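Local coordinates for TsrE (Streptomyces laurentii, PDB 7CWW), which probably acts as a cyclase in thiopeptide antibiotic (thiostrepton) biosynthesis, forming the central nitrogen heterocycle from the modified precursor peptide, at residues 289-303 / 352-364. Residues are numbered along the deposited sequence; the frame is centred on the assembly and turned at random. Where two conformers were deposited one is given.
Sequences GIHRAIADNTYYQGM and DAAALIRSVRPEA
N297 reaches from the break between helices 286-296 and 298-306 to the C-terminal end of helix 353-359, where its ND2 gives both hydrogens to backbone carbonyls. The bond to V360 O is nearly straight (3.0 Å from ND2, 164° at the hydrogen) and lies on a lone pair; the one to I357 O (2.9 Å from ND2) is more bent. I357 O also accepts from V360 N, which arrives from the opposite face of the carbonyl. With CG anti to the backbone N (chi1 -167°), the same amide turns OD1 to Y300 N as the N-cap of the second helix, and a water bridges OD1 to V360 O; both ends of the amide are thus engaged and its rotation is fixed.

Before the break, helices 289-296 and 353-359 run parallel, 4° between their axes and 8.5 Å apart, a closeness permitted by A293 and A354, whose CB atoms meet at 4.1 Å. I357 is a knob among I290, A293, I294 and Y300: its CD1 touches I290 CG2, the two side chains crossing at about a right angle, while its CG2 stands over the centre of the Y300 ring, 4.3 Å from the centroid. Beyond the helix end, P362 lays CG over one face of the Y299 ring in a CH-pi contact, 3.9 Å from the centroid, and the Y299 hydroxyl is hydrogen-bonded to S156 OG. V360 CG1 lies against Y299 CE2. A single I357 knob between parallel helices and an asparagine N-cap that also binds the neighbouring helix end thus join the last helix, 353-359, to the broken pair 286-296 and 298-306, beside the pocket where Y300 approaches a bound polyethylene glycol.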
ATOM      1  N   GLY A 289      14.798  -1.339 -22.793  1.00 59.07           N
ATOM      2  CA  GLY A 289      14.982   0.085 -23.032  1.00 58.14           C
ATOM      3  C   GLY A 289      14.720   0.930 -21.801  1.00 57.13           C
ATOM      4  O   GLY A 289      15.388   1.946 -21.583  1.00 58.20           O
ATOM      5  N   ILE A 290      13.762   0.518 -20.969  1.00 50.36           N
ATOM      6  CA  ILE A 290      13.464   1.266 -19.753  1.00 47.64           C
ATOM      7  C   ILE A 290      14.602   1.146 -18.745  1.00 51.04           C
ATOM      8  O   ILE A 290      15.002   2.140 -18.127  1.00 45.92           O
ATOM      9  CB  ILE A 290      12.128   0.791 -19.169  1.00 47.99           C
ATOM     10  CG1 ILE A 290      11.018   1.069 -20.182  1.00 49.54           C
ATOM     11  CG2 ILE A 290      11.857   1.484 -17.846  1.00 51.20           C
ATOM     12  CD1 ILE A 290       9.683   0.499 -19.812  1.00 48.85           C
ATOM     13  N   HIS A 291      15.155  -0.062 -18.571  1.00 52.11           N
ATOM     14  CA  HIS A 291      16.247  -0.225 -17.613  1.00 48.71           C
ATOM     15  C   HIS A 291      17.498   0.510 -18.071  1.00 54.44           C
ATOM     16  O   HIS A 291      18.220   1.093 -17.252  1.00 55.65           O
ATOM     17  CB  HIS A 291      16.546  -1.709 -17.388  1.00 57.53           C
ATOM     18  CG  HIS A 291      15.546  -2.391 -16.510  1.00 56.88           C
ATOM     19  ND1 HIS A 291      14.696  -3.374 -16.971  1.00 57.53           N
ATOM     20  CD2 HIS A 291      15.224  -2.194 -15.209  1.00 53.64           C
ATOM     21  CE1 HIS A 291      13.907  -3.766 -15.987  1.00 57.41           C
ATOM     22  NE2 HIS A 291      14.209  -3.069 -14.906  1.00 55.83           N
ATOM     23  N   ARG A 292      17.772   0.495 -19.376  1.00 52.58           N
ATOM     24  CA  ARG A 292      18.867   1.300 -19.900  1.00 59.33           C
ATOM     25  C   ARG A 292      18.644   2.781 -19.605  1.00 57.03           C
ATOM     26  O   ARG A 292      19.594   3.509 -19.291  1.00 51.62           O
ATOM     27  CB  ARG A 292      19.015   1.049 -21.402  1.00 67.07           C
ATOM     28  CG  ARG A 292      20.453   1.083 -21.909  1.00 71.86           C
ATOM     29  CD  ARG A 292      20.577   0.422 -23.281  1.00 75.55           C
ATOM     30  NE  ARG A 292      19.584   0.922 -24.228  1.00 79.99           N
ATOM     31  CZ  ARG A 292      18.641   0.172 -24.793  1.00 80.82           C
ATOM     32  NH1 ARG A 292      18.566  -1.127 -24.509  1.00 80.31           N
ATOM     33  NH2 ARG A 292      17.775   0.717 -25.642  1.00 77.30           N
ATOM     34  N   ALA A 293      17.387   3.239 -19.683  1.00 55.39           N
ATOM     35  CA  ALA A 293      17.085   4.643 -19.406  1.00 52.27           C
ATOM     36  C   ALA A 293      17.448   5.007 -17.972  1.00 45.51           C
ATOM     37  O   ALA A 293      18.102   6.026 -17.722  1.00 45.89           O
ATOM     38  CB  ALA A 293      15.608   4.928 -19.679  1.00 46.63           C
ATOM     39  N   ILE A 294      17.035   4.181 -17.012  1.00 48.54           N
ATOM     40  CA  ILE A 294      17.392   4.451 -15.625  1.00 57.05           C
ATOM     41  C   ILE A 294      18.899   4.381 -15.446  1.00 64.27           C
ATOM     42  O   ILE A 294      19.505   5.251 -14.807  1.00 61.11           O
ATOM     43  CB  ILE A 294      16.676   3.472 -14.683  1.00 61.41           C
ATOM     44  CG1 ILE A 294      15.169   3.620 -14.817  1.00 54.87           C
ATOM     45  CG2 ILE A 294      17.115   3.709 -13.248  1.00 66.24           C
ATOM     46  CD1 ILE A 294      14.464   2.296 -14.919  1.00 57.08           C
ATOM     47  N   ALA A 295      19.529   3.354 -16.027  1.00 70.00           N
ATOM     48  CA  ALA A 295      20.961   3.141 -15.837  1.00 68.76           C
ATOM     49  C   ALA A 295      21.781   4.322 -16.333  1.00 65.04           C
ATOM     50  O   ALA A 295      22.851   4.609 -15.781  1.00 66.34           O
ATOM     51  CB  ALA A 295      21.399   1.861 -16.550  1.00 69.21           C
ATOM     52  N   ASP A 296      21.306   5.017 -17.363  1.00 61.55           N
ATOM     53  CA  ASP A 296      22.034   6.157 -17.904  1.00 62.73           C
ATOM     54  C   ASP A 296      21.730   7.466 -17.190  1.00 61.06           C
ATOM     55  O   ASP A 296      22.413   8.463 -17.445  1.00 65.58           O
ATOM     56  CB  ASP A 296      21.730   6.319 -19.399  1.00 67.76           C
ATOM     57  CG  ASP A 296      22.101   5.090 -20.206  1.00 78.86           C
ATOM     58  OD1 ASP A 296      22.427   4.045 -19.603  1.00 81.62           O
ATOM     59  OD2 ASP A 296      22.070   5.175 -21.451  1.00 83.37           O
ATOM     60  N   ASN A 297      20.728   7.502 -16.317  1.00 60.23           N
ATOM     61  CA  ASN A 297      20.300   8.751 -15.685  1.00 56.74           C
ATOM     62  C   ASN A 297      20.759   8.725 -14.232  1.00 56.89           C
ATOM     63  O   ASN A 297      20.010   8.344 -13.332  1.00 52.58           O
ATOM     64  CB  ASN A 297      18.793   8.954 -15.792  1.00 52.48           C
ATOM     65  CG  ASN A 297      18.376  10.365 -15.433  1.00 45.43           C
ATOM     66  OD1 ASN A 297      19.035  11.043 -14.638  1.00 41.87           O
ATOM     67  ND2 ASN A 297      17.276  10.823 -16.021  1.00 42.39           N
ATOM     68  N   THR A 298      22.000   9.156 -14.017  1.00 57.49           N
ATOM     69  CA  THR A 298      22.560   9.191 -12.672  1.00 61.07           C
ATOM     70  C   THR A 298      21.751  10.104 -11.761  1.00 56.16           C
ATOM     71  O   THR A 298      21.540   9.794 -10.582  1.00 50.97           O
ATOM     72  CB  THR A 298      24.014   9.648 -12.746  1.00 60.49           C
ATOM     73  OG1 THR A 298      24.828   8.536 -13.119  1.00 68.36           O
ATOM     74  CG2 THR A 298      24.484  10.214 -11.414  1.00 61.43           C
ATOM     75  N   TYR A 299      21.278  11.226 -12.297  1.00 52.46           N
ATOM     76  CA  TYR A 299      20.526  12.173 -11.486  1.00 49.66           C
ATOM     77  C   TYR A 299      19.240  11.547 -10.959  1.00 47.40           C
ATOM     78  O   TYR A 299      18.923  11.646  -9.766  1.00 46.75           O
ATOM     79  CB  TYR A 299      20.226  13.422 -12.312  1.00 47.79           C
ATOM     80  CG  TYR A 299      19.235  14.332 -11.644  1.00 51.25           C
ATOM     81  CD1 TYR A 299      19.621  15.133 -10.584  1.00 53.82           C
ATOM     82  CD2 TYR A 299      17.907  14.378 -12.061  1.00 54.39           C
ATOM     83  CE1 TYR A 299      18.721  15.965  -9.959  1.00 57.92           C
ATOM     84  CE2 TYR A 299      16.995  15.208 -11.436  1.00 59.60           C
ATOM     85  CZ  TYR A 299      17.414  16.002 -10.389  1.00 62.51           C
ATOM     86  OH  TYR A 299      16.531  16.835  -9.750  1.00 69.63           O
ATOM     87  N   TYR A 300      18.483  10.903 -11.847  1.00 43.95           N
ATOM     88  CA  TYR A 300      17.267  10.201 -11.450  1.00 40.77           C
ATOM     89  C   TYR A 300      17.552   9.183 -10.343  1.00 47.67           C
ATOM     90  O   TYR A 300      16.827   9.117  -9.342  1.00 47.98           O
ATOM     91  CB  TYR A 300      16.674   9.537 -12.693  1.00 46.99           C
ATOM     92  CG  TYR A 300      15.490   8.622 -12.504  1.00 56.78           C
ATOM     93  CD1 TYR A 300      15.667   7.240 -12.436  1.00 63.12           C
ATOM     94  CD2 TYR A 300      14.191   9.128 -12.461  1.00 54.21           C
ATOM     95  CE1 TYR A 300      14.590   6.386 -12.289  1.00 67.75           C
ATOM     96  CE2 TYR A 300      13.102   8.282 -12.312  1.00 64.96           C
ATOM     97  CZ  TYR A 300      13.309   6.907 -12.229  1.00 67.86           C
ATOM     98  OH  TYR A 300      12.240   6.044 -12.078  1.00 67.28           O
ATOM     99  N   GLN A 301      18.625   8.398 -10.498  1.00 45.91           N
ATOM    100  CA  GLN A 301      18.988   7.414  -9.479  1.00 51.02           C
ATOM    101  C   GLN A 301      19.219   8.079  -8.125  1.00 53.70           C
ATOM    102  O   GLN A 301      18.687   7.633  -7.103  1.00 54.99           O
ATOM    103  CB  GLN A 301      20.231   6.638  -9.916  1.00 53.19           C
ATOM    104  CG  GLN A 301      19.963   5.572 -10.967  1.00 59.13           C
ATOM    105  CD  GLN A 301      21.238   4.937 -11.484  1.00 69.16           C
ATOM    106  OE1 GLN A 301      22.227   4.824 -10.756  1.00 74.47           O
ATOM    107  NE2 GLN A 301      21.229   4.529 -12.749  1.00 72.22           N
ATOM    108  N   GLY A 302      20.012   9.154  -8.099  1.00 52.41           N
ATOM    109  CA  GLY A 302      20.274   9.833  -6.839  1.00 48.58           C
ATOM    110  C   GLY A 302      19.022  10.426  -6.227  1.00 45.83           C
ATOM    111  O   GLY A 302      18.834  10.389  -5.008  1.00 46.44           O
ATOM    112  N   MET A 303      18.145  10.974  -7.074  1.00 44.11           N
ATOM    113  CA  MET A 303      16.909  11.592  -6.601  0.56 44.44           C
ATOM    114  C   MET A 303      16.028  10.584  -5.870  1.00 45.18           C
ATOM    115  O   MET A 303      15.501  10.868  -4.787  1.00 43.48           O
ATOM    116  CB  MET A 303      16.168  12.204  -7.792  0.56 46.81           C
ATOM    117  CG  MET A 303      14.830  12.837  -7.465  0.56 49.85           C
ATOM    118  SD  MET A 303      13.897  13.165  -8.974  0.56 51.43           S
ATOM    119  CE  MET A 303      13.386  11.509  -9.421  0.56 50.71           C
ATOM    120  N   ASP A 352       5.642   6.866 -22.952  1.00 39.43           N
ATOM    121  CA  ASP A 352       6.925   6.232 -23.265  1.00 41.00           C
ATOM    122  C   ASP A 352       7.781   6.382 -22.011  1.00 40.56           C
ATOM    123  O   ASP A 352       8.368   7.445 -21.778  1.00 35.05           O
ATOM    124  CB  ASP A 352       7.575   6.896 -24.481  1.00 41.99           C
ATOM    125  CG  ASP A 352       8.870   6.212 -24.918  1.00 48.82           C
ATOM    126  OD1 ASP A 352       9.570   5.633 -24.069  1.00 45.27           O
ATOM    127  OD2 ASP A 352       9.206   6.277 -26.121  1.00 54.83           O
ATOM    128  N   ALA A 353       7.846   5.330 -21.192  1.00 37.07           N
ATOM    129  CA  ALA A 353       8.504   5.463 -19.897  1.00 33.68           C
ATOM    130  C   ALA A 353       9.981   5.801 -20.070  1.00 35.18           C
ATOM    131  O   ALA A 353      10.512   6.693 -19.394  1.00 37.12           O
ATOM    132  CB  ALA A 353       8.322   4.182 -19.082  1.00 31.82           C
ATOM    133  N   ALA A 354      10.653   5.113 -20.996  1.00 36.23           N
ATOM    134  CA  ALA A 354      12.057   5.401 -21.264  1.00 41.22           C
ATOM    135  C   ALA A 354      12.261   6.872 -21.609  1.00 44.26           C
ATOM    136  O   ALA A 354      13.185   7.519 -21.102  1.00 37.27           O
ATOM    137  CB  ALA A 354      12.568   4.506 -22.396  1.00 43.54           C
ATOM    138  N   ALA A 355      11.391   7.424 -22.460  1.00 42.25           N
ATOM    139  CA  ALA A 355      11.528   8.828 -22.837  1.00 45.73           C
ATOM    140  C   ALA A 355      11.298   9.743 -21.639  1.00 40.35           C
ATOM    141  O   ALA A 355      12.042  10.709 -21.435  1.00 40.20           O
ATOM    142  CB  ALA A 355      10.563   9.170 -23.973  1.00 45.39           C
ATOM    143  N   LEU A 356      10.272   9.454 -20.834  1.00 36.89           N
ATOM    144  CA  LEU A 356      10.024  10.255 -19.639  1.00 39.03           C
ATOM    145  C   LEU A 356      11.206  10.187 -18.678  1.00 40.38           C
ATOM    146  O   LEU A 356      11.655  11.213 -18.154  1.00 40.36           O
ATOM    147  CB  LEU A 356       8.747   9.783 -18.947  1.00 34.72           C
ATOM    148  CG  LEU A 356       7.455   9.943 -19.746  1.00 37.10           C
ATOM    149  CD1 LEU A 356       6.317   9.145 -19.076  1.00 35.57           C
ATOM    150  CD2 LEU A 356       7.104  11.423 -19.861  1.00 32.36           C
ATOM    151  N   ILE A 357      11.721   8.979 -18.435  1.00 36.37           N
ATOM    152  CA  ILE A 357      12.878   8.832 -17.553  1.00 36.53           C
ATOM    153  C   ILE A 357      14.058   9.636 -18.084  1.00 37.92           C
ATOM    154  O   ILE A 357      14.730  10.349 -17.327  1.00 41.50           O
ATOM    155  CB  ILE A 357      13.235   7.341 -17.376  1.00 38.98           C
ATOM    156  CG1 ILE A 357      12.112   6.608 -16.634  1.00 41.15           C
ATOM    157  CG2 ILE A 357      14.553   7.187 -16.628  1.00 37.40           C
ATOM    158  CD1 ILE A 357      12.044   5.124 -16.950  1.00 44.16           C
ATOM    159  N   ARG A 358      14.310   9.559 -19.397  1.00 32.00           N
ATOM    160  CA  ARG A 358      15.431  10.285 -19.984  1.00 41.15           C
ATOM    161  C   ARG A 358      15.309  11.793 -19.780  1.00 44.26           C
ATOM    162  O   ARG A 358      16.321  12.502 -19.775  1.00 43.41           O
ATOM    163  CB  ARG A 358      15.538   9.974 -21.481  1.00 47.25           C
ATOM    164  CG  ARG A 358      16.231   8.667 -21.818  1.00 51.29           C
ATOM    165  CD  ARG A 358      16.567   8.590 -23.310  1.00 59.61           C
ATOM    166  NE  ARG A 358      15.382   8.659 -24.173  1.00 61.76           N
ATOM    167  CZ  ARG A 358      14.722   7.589 -24.612  1.00 62.53           C
ATOM    168  NH1 ARG A 358      15.120   6.375 -24.258  1.00 65.64           N
ATOM    169  NH2 ARG A 358      13.661   7.728 -25.397  1.00 62.90           N
ATOM    170  N   SER A 359      14.094  12.307 -19.618  1.00 44.14           N
ATOM    171  CA  SER A 359      13.906  13.748 -19.531  1.00 45.92           C
ATOM    172  C   SER A 359      14.057  14.296 -18.114  1.00 43.33           C
ATOM    173  O   SER A 359      14.055  15.518 -17.943  1.00 48.19           O
ATOM    174  CB  SER A 359      12.530  14.141 -20.089  1.00 46.79           C
ATOM    175  OG  SER A 359      11.507  13.701 -19.223  1.00 51.95           O
ATOM    176  N   VAL A 360      14.204  13.442 -17.104  1.00 40.65           N
ATOM    177  CA  VAL A 360      14.385  13.915 -15.731  1.00 41.97           C
ATOM    178  C   VAL A 360      15.800  14.470 -15.589  1.00 50.26           C
ATOM    179  O   VAL A 360      16.782  13.726 -15.673  1.00 49.30           O
ATOM    180  CB  VAL A 360      14.115  12.805 -14.712  1.00 44.13           C
ATOM    181  CG1 VAL A 360      14.183  13.360 -13.296  1.00 49.35           C
ATOM    182  CG2 VAL A 360      12.735  12.185 -14.960  1.00 44.86           C
ATOM    183  N   ARG A 361      15.911  15.773 -15.374  1.00 48.83           N
ATOM    184  CA  ARG A 361      17.191  16.463 -15.326  1.00 54.69           C
ATOM    185  C   ARG A 361      17.153  17.486 -14.206  1.00 56.89           C
ATOM    186  O   ARG A 361      16.070  17.885 -13.756  1.00 53.53           O
ATOM    187  CB  ARG A 361      17.502  17.158 -16.661  1.00 55.83           C
ATOM    188  CG  ARG A 361      17.722  16.220 -17.842  1.00 66.64           C
ATOM    189  CD  ARG A 361      17.470  16.956 -19.162  1.00 77.77           C
ATOM    190  NE  ARG A 361      16.298  17.831 -19.069  1.00 85.81           N
ATOM    191  CZ  ARG A 361      15.192  17.693 -19.799  1.00 88.05           C
ATOM    192  NH1 ARG A 361      15.099  16.721 -20.696  1.00 90.80           N
ATOM    193  NH2 ARG A 361      14.179  18.532 -19.634  1.00 85.84           N
ATOM    194  N   PRO A 362      18.312  17.937 -13.723  1.00 61.32           N
ATOM    195  CA  PRO A 362      18.314  18.980 -12.695  1.00 68.88           C
ATOM    196  C   PRO A 362      17.832  20.293 -13.283  1.00 77.64           C
ATOM    197  O   PRO A 362      18.199  20.657 -14.404  1.00 79.68           O
ATOM    198  CB  PRO A 362      19.786  19.070 -12.269  1.00 69.88           C
ATOM    199  CG  PRO A 362      20.443  17.845 -12.839  1.00 69.45           C
ATOM    200  CD  PRO A 362      19.680  17.528 -14.081  1.00 64.33           C
ATOM    201  N   GLU A 363      17.006  21.006 -12.522  1.00 86.15           N
ATOM    202  CA  GLU A 363      16.502  22.290 -12.989  1.00 98.99           C
ATOM    203  C   GLU A 363      17.349  23.444 -12.456  1.00100.55           C
ATOM    204  O   GLU A 363      18.130  23.291 -11.512  1.00104.73           O
ATOM    205  CB  GLU A 363      15.031  22.475 -12.598  1.00104.21           C
ATOM    206  CG  GLU A 363      14.116  21.413 -13.207  1.00108.52           C
ATOM    207  CD  GLU A 363      12.637  21.741 -13.056  1.00110.10           C
ATOM    208  OE1 GLU A 363      11.803  21.039 -13.674  1.00109.14           O
ATOM    209  OE2 GLU A 363      12.311  22.713 -12.343  1.00112.24           O
ATOM    210  N   ALA A 364      17.193  24.606 -13.096  1.00 97.64           N
ATOM    211  CA  ALA A 364      18.050  25.777 -12.867  1.00 94.35           C
ATOM    212  C   ALA A 364      19.509  25.468 -13.202  1.00 91.73           C
ATOM    213  O   ALA A 364      19.973  25.731 -14.313  1.00 89.74           O
ATOM    214  CB  ALA A 364      17.928  26.276 -11.422  1.00 92.44           C
TER
HETATM  215  O   HOH W   1      19.651  13.398 -16.336  1.00 52.75           O